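Local coordinates for protein thiosulfate reductase (Thermus thermophilus, PDB 2VPZ) that probably catalyses the reduction of sulfur compounds such as polysulfide or thiosulfate, using a molybdenum bis-molybdopterin guanine dinucleotide cofactor and a [4Fe-4S] cluster, at residues 480-483 with 487-490. Residues are numbered along the deposited sequence; the frame is centred on the assembly and turned at random.
Sequences LPEA and ERYD. With MGD (2-amino-5,6-dimercapto-7-methyl-3,7,8a,9-tetrahydro-8-oxa-1,3,9,10-tetraaza-anthracen-4-one guanosine dinucleotide), chain H.
Glu482 sets OE2 of its carboxylate over one face of the Arg488 guanidinium, near the rim. The two side chains cross at about a right angle, yet their flat ends are nearly parallel, with planes 14° apart. Glu482 OE2 sits 3.4 Å from Arg488 NE, well above the guanidinium plane. No N-H points at it, and this salt bridge is one of charge alone. The N-H groups of Arg488 are spent at the edge. NE and NH2 grip Ala483 O side-on, NH2 at 3.2 Å and in the carbonyl plane, NE from above that plane. This ties the chain just after strand 479-481 to the loop at 487-490. Arg488 gets there with CG anti to the backbone N (chi1 168°) and a chain bent at its next two torsions. NH1 pairs with Asp490, whose OD2 is less surely placed and also meets Arg505.

Both side chains read the guanine of the MGD cofactor. Glu482 OE1 accepts from MGD N1 at 2.6 Å and, weakly, from MGD N2 at 2.9 Å. It also bonds Tyr438 OH. Arg488 NH2 points to MGD O6, but the two are modelled too close for the bond length to be trusted. A water O lies 3.0 Å from Glu482 OE2 and donates to it, and also donates to Asp490 OD1, bridging two acids of like charge. Glu487 OE1 lies 3.9 Å from Ala483 CA and forms a salt bridge with Arg94. A glutamine in place of Glu482 would probably leave Arg488 without the negative charge over its face and weaken the hold on the guanine N-H groups. The Glu482 acceptor for N1 and N2, with Arg488 probably a donor to O6, matches the Watson-Crick edge of guanine, consistent with selection of a guanine dinucleotide form of the cofactor.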
ATOM      1  N   LEU A 480      32.926  44.132 -20.119  1.00 37.62           N
ATOM      2  CA  LEU A 480      32.885  44.843 -18.825  1.00 38.05           C
ATOM      3  C   LEU A 480      32.307  43.890 -17.747  1.00 39.10           C
ATOM      4  O   LEU A 480      31.158  43.446 -17.879  1.00 41.45           O
ATOM      5  CB  LEU A 480      32.051  46.151 -18.943  1.00 37.98           C
ATOM      6  CG  LEU A 480      32.368  47.118 -20.108  1.00 37.36           C
ATOM      7  CD1 LEU A 480      31.403  48.318 -20.115  1.00 36.70           C
ATOM      8  CD2 LEU A 480      33.842  47.603 -20.040  1.00 37.37           C
ATOM      9  N   PRO A 481      33.090  43.555 -16.673  1.00 39.18           N
ATOM     10  CA  PRO A 481      32.570  42.656 -15.622  1.00 38.90           C
ATOM     11  C   PRO A 481      31.590  43.272 -14.616  1.00 39.34           C
ATOM     12  O   PRO A 481      31.994  44.141 -13.827  1.00 40.75           O
ATOM     13  CB  PRO A 481      33.830  42.085 -14.978  1.00 38.34           C
ATOM     14  CG  PRO A 481      34.852  43.210 -15.111  1.00 38.29           C
ATOM     15  CD  PRO A 481      34.489  43.943 -16.416  1.00 38.53           C
ATOM     16  N   GLU A 482      30.328  42.844 -14.631  1.00 39.63           N
ATOM     17  CA  GLU A 482      29.355  43.394 -13.700  1.00 40.23           C
ATOM     18  C   GLU A 482      29.455  42.748 -12.334  1.00 41.33           C
ATOM     19  O   GLU A 482      29.994  41.640 -12.150  1.00 40.07           O
ATOM     20  CB  GLU A 482      27.865  43.269 -14.165  1.00 38.73           C
ATOM     21  CG  GLU A 482      27.020  44.457 -13.607  1.00 38.25           C
ATOM     22  CD  GLU A 482      25.488  44.268 -13.580  1.00 38.61           C
ATOM     23  OE1 GLU A 482      24.954  43.499 -14.392  1.00 37.42           O
ATOM     24  OE2 GLU A 482      24.843  44.940 -12.740  1.00 39.62           O
ATOM     25  N   ALA A 483      28.985  43.496 -11.352  1.00 41.67           N
ATOM     26  CA  ALA A 483      28.970  43.014 -10.006  1.00 42.11           C
ATOM     27  C   ALA A 483      27.659  42.270  -9.936  1.00 43.00           C
ATOM     28  O   ALA A 483      26.639  42.628 -10.541  1.00 45.63           O
ATOM     29  CB  ALA A 483      29.044  44.146  -8.991  1.00 41.35           C
ATOM     30  N   GLU A 487      26.400  41.569  -4.356  1.00 39.25           N
ATOM     31  CA  GLU A 487      27.442  42.605  -4.113  1.00 40.50           C
ATOM     32  C   GLU A 487      26.997  43.971  -4.675  1.00 40.84           C
ATOM     33  O   GLU A 487      27.815  44.895  -4.818  1.00 42.27           O
ATOM     34  CB  GLU A 487      28.766  42.227  -4.865  1.00 40.74           C
ATOM     35  CG  GLU A 487      29.228  40.731  -4.919  1.00 41.97           C
ATOM     36  CD  GLU A 487      30.359  40.449  -5.949  1.00 43.53           C
ATOM     37  OE1 GLU A 487      30.084  40.525  -7.168  1.00 44.41           O
ATOM     38  OE2 GLU A 487      31.513  40.160  -5.535  1.00 45.31           O
ATOM     39  N   ARG A 488      25.699  44.121  -4.890  1.00 41.37           N
ATOM     40  CA  ARG A 488      25.127  45.281  -5.597  1.00 40.85           C
ATOM     41  C   ARG A 488      23.796  45.915  -5.076  1.00 41.71           C
ATOM     42  O   ARG A 488      23.001  45.232  -4.442  1.00 40.72           O
ATOM     43  CB  ARG A 488      24.951  44.749  -7.069  1.00 41.66           C
ATOM     44  CG  ARG A 488      24.136  45.552  -8.083  1.00 40.67           C
ATOM     45  CD  ARG A 488      23.083  44.711  -8.899  1.00 39.10           C
ATOM     46  NE  ARG A 488      23.645  43.689  -9.802  1.00 38.92           N
ATOM     47  CZ  ARG A 488      22.956  42.943 -10.666  1.00 37.37           C
ATOM     48  NH1 ARG A 488      21.652  43.072 -10.788  1.00 35.05           N
ATOM     49  NH2 ARG A 488      23.596  42.044 -11.408  1.00 35.91           N
ATOM     50  N   TYR A 489      23.597  47.218  -5.301  1.00 42.97           N
ATOM     51  CA  TYR A 489      22.312  47.909  -4.977  1.00 42.22           C
ATOM     52  C   TYR A 489      21.656  48.011  -6.372  1.00 43.18           C
ATOM     53  O   TYR A 489      22.360  48.104  -7.379  1.00 42.72           O
ATOM     54  CB  TYR A 489      22.435  49.380  -4.512  1.00 42.29           C
ATOM     55  CG  TYR A 489      22.450  49.694  -3.019  1.00 42.68           C
ATOM     56  CD1 TYR A 489      23.613  50.194  -2.424  1.00 41.81           C
ATOM     57  CD2 TYR A 489      21.312  49.525  -2.205  1.00 43.25           C
ATOM     58  CE1 TYR A 489      23.667  50.522  -1.066  1.00 42.07           C
ATOM     59  CE2 TYR A 489      21.349  49.848  -0.823  1.00 43.82           C
ATOM     60  CZ  TYR A 489      22.536  50.350  -0.260  1.00 43.18           C
ATOM     61  OH  TYR A 489      22.601  50.682   1.077  1.00 44.42           O
ATOM     62  N   ASP A 490      20.334  47.982  -6.442  1.00 44.48           N
ATOM     63  CA  ASP A 490      19.618  48.178  -7.714  1.00 45.68           C
ATOM     64  C   ASP A 490      18.415  49.111  -7.441  1.00 46.58           C
ATOM     65  O   ASP A 490      17.968  49.223  -6.296  1.00 46.09           O
ATOM     66  CB  ASP A 490      19.094  46.855  -8.337  1.00 45.25           C
ATOM     67  CG  ASP A 490      20.108  46.174  -9.292  1.00 46.52           C
ATOM     68  OD1 ASP A 490      20.589  46.852 -10.222  1.00 48.06           O
ATOM     69  OD2 ASP A 490      20.406  44.974  -9.108  1.00 47.77           O
TER
HETATM   70  PB  MGD H1765      20.114  33.318 -20.161  1.00 36.68           P
HETATM   71  O1B MGD H1765      20.503  32.121 -20.973  1.00 34.60           O
HETATM   72  O2B MGD H1765      19.990  33.190 -18.674  1.00 34.50           O
HETATM   73  O3B MGD H1765      18.827  33.896 -20.944  1.00 31.19           O
HETATM   74  O3A MGD H1765      16.896  34.819 -22.252  1.00 28.85           O
HETATM   75  PA  MGD H1765      18.185  35.299 -21.443  1.00 31.64           P
HETATM   76  O1A MGD H1765      17.932  36.029 -20.134  1.00 29.82           O
HETATM   77  O2A MGD H1765      19.101  35.882 -22.460  1.00 31.57           O
HETATM   78  O5' MGD H1765      21.166  34.460 -20.378  1.00 35.59           O
HETATM   79  C5' MGD H1765      21.540  35.352 -19.328  1.00 39.01           C
HETATM   80  C4' MGD H1765      22.868  35.980 -19.753  1.00 40.29           C
HETATM   81  O4' MGD H1765      23.007  37.002 -18.773  1.00 41.49           O
HETATM   82  C3' MGD H1765      24.081  35.098 -19.617  1.00 41.88           C
HETATM   83  O3' MGD H1765      25.057  35.638 -20.518  1.00 41.72           O
HETATM   84  C2' MGD H1765      24.475  35.329 -18.149  1.00 42.66           C
HETATM   85  O2' MGD H1765      25.835  35.008 -18.021  1.00 45.60           O
HETATM   86  C1' MGD H1765      24.198  36.820 -17.946  1.00 43.21           C
HETATM   87  N9  MGD H1765      23.953  37.339 -16.547  1.00 41.66           N
HETATM   88  C8  MGD H1765      23.342  36.692 -15.554  1.00 42.13           C
HETATM   89  N7  MGD H1765      23.229  37.425 -14.422  1.00 41.18           N
HETATM   90  C5  MGD H1765      23.746  38.645 -14.686  1.00 41.56           C
HETATM   91  C6  MGD H1765      23.917  39.979 -13.957  1.00 40.39           C
HETATM   92  O6  MGD H1765      23.579  40.145 -12.732  1.00 37.09           O
HETATM   93  N1  MGD H1765      24.499  40.988 -14.686  1.00 39.81           N
HETATM   94  C2  MGD H1765      24.914  40.864 -15.985  1.00 40.45           C
HETATM   95  N2  MGD H1765      25.495  41.882 -16.690  1.00 40.33           N
HETATM   96  N3  MGD H1765      24.745  39.709 -16.642  1.00 41.69           N
HETATM   97  C4  MGD H1765      24.209  38.567 -16.096  1.00 41.31           C
HETATM   98  C10 MGD H1765      15.607  34.600 -21.601  1.00 30.87           C
HETATM   99  C11 MGD H1765      14.586  34.436 -22.676  1.00 32.27           C
HETATM  100  O11 MGD H1765      15.173  33.558 -23.637  1.00 34.53           O
HETATM  101  C12 MGD H1765      13.237  33.965 -22.278  1.00 34.05           C
HETATM  102  S12 MGD H1765      12.370  34.679 -20.983  1.00 31.04           S
HETATM  103  C13 MGD H1765      12.590  33.013 -22.952  1.00 34.68           C
HETATM  104  S13 MGD H1765      11.103  32.370 -22.576  1.00 32.93           S
HETATM  105  C14 MGD H1765      13.027  32.379 -24.156  1.00 36.21           C
HETATM  106  N15 MGD H1765      13.299  30.942 -23.868  1.00 39.49           N
HETATM  107  C16 MGD H1765      13.936  30.284 -24.892  1.00 41.52           C
HETATM  108  C17 MGD H1765      13.866  28.852 -25.198  1.00 40.56           C
HETATM  109  O17 MGD H1765      13.203  28.067 -24.458  1.00 41.77           O
HETATM  110  N18 MGD H1765      14.505  28.411 -26.283  1.00 41.55           N
HETATM  111  C19 MGD H1765      15.215  29.210 -27.103  1.00 41.42           C
HETATM  112  N19 MGD H1765      15.916  28.717 -28.168  1.00 40.69           N
HETATM  113  N20 MGD H1765      15.281  30.525 -26.881  1.00 41.12           N
HETATM  114  C21 MGD H1765      14.717  31.111 -25.830  1.00 40.59           C
HETATM  115  N22 MGD H1765      14.875  32.422 -25.619  1.00 38.99           N
HETATM  116  C23 MGD H1765      14.204  33.183 -24.621  1.00 35.78           C
HETATM  117  O   HOH W   1      22.291  46.434 -12.511  1.00 43.52           O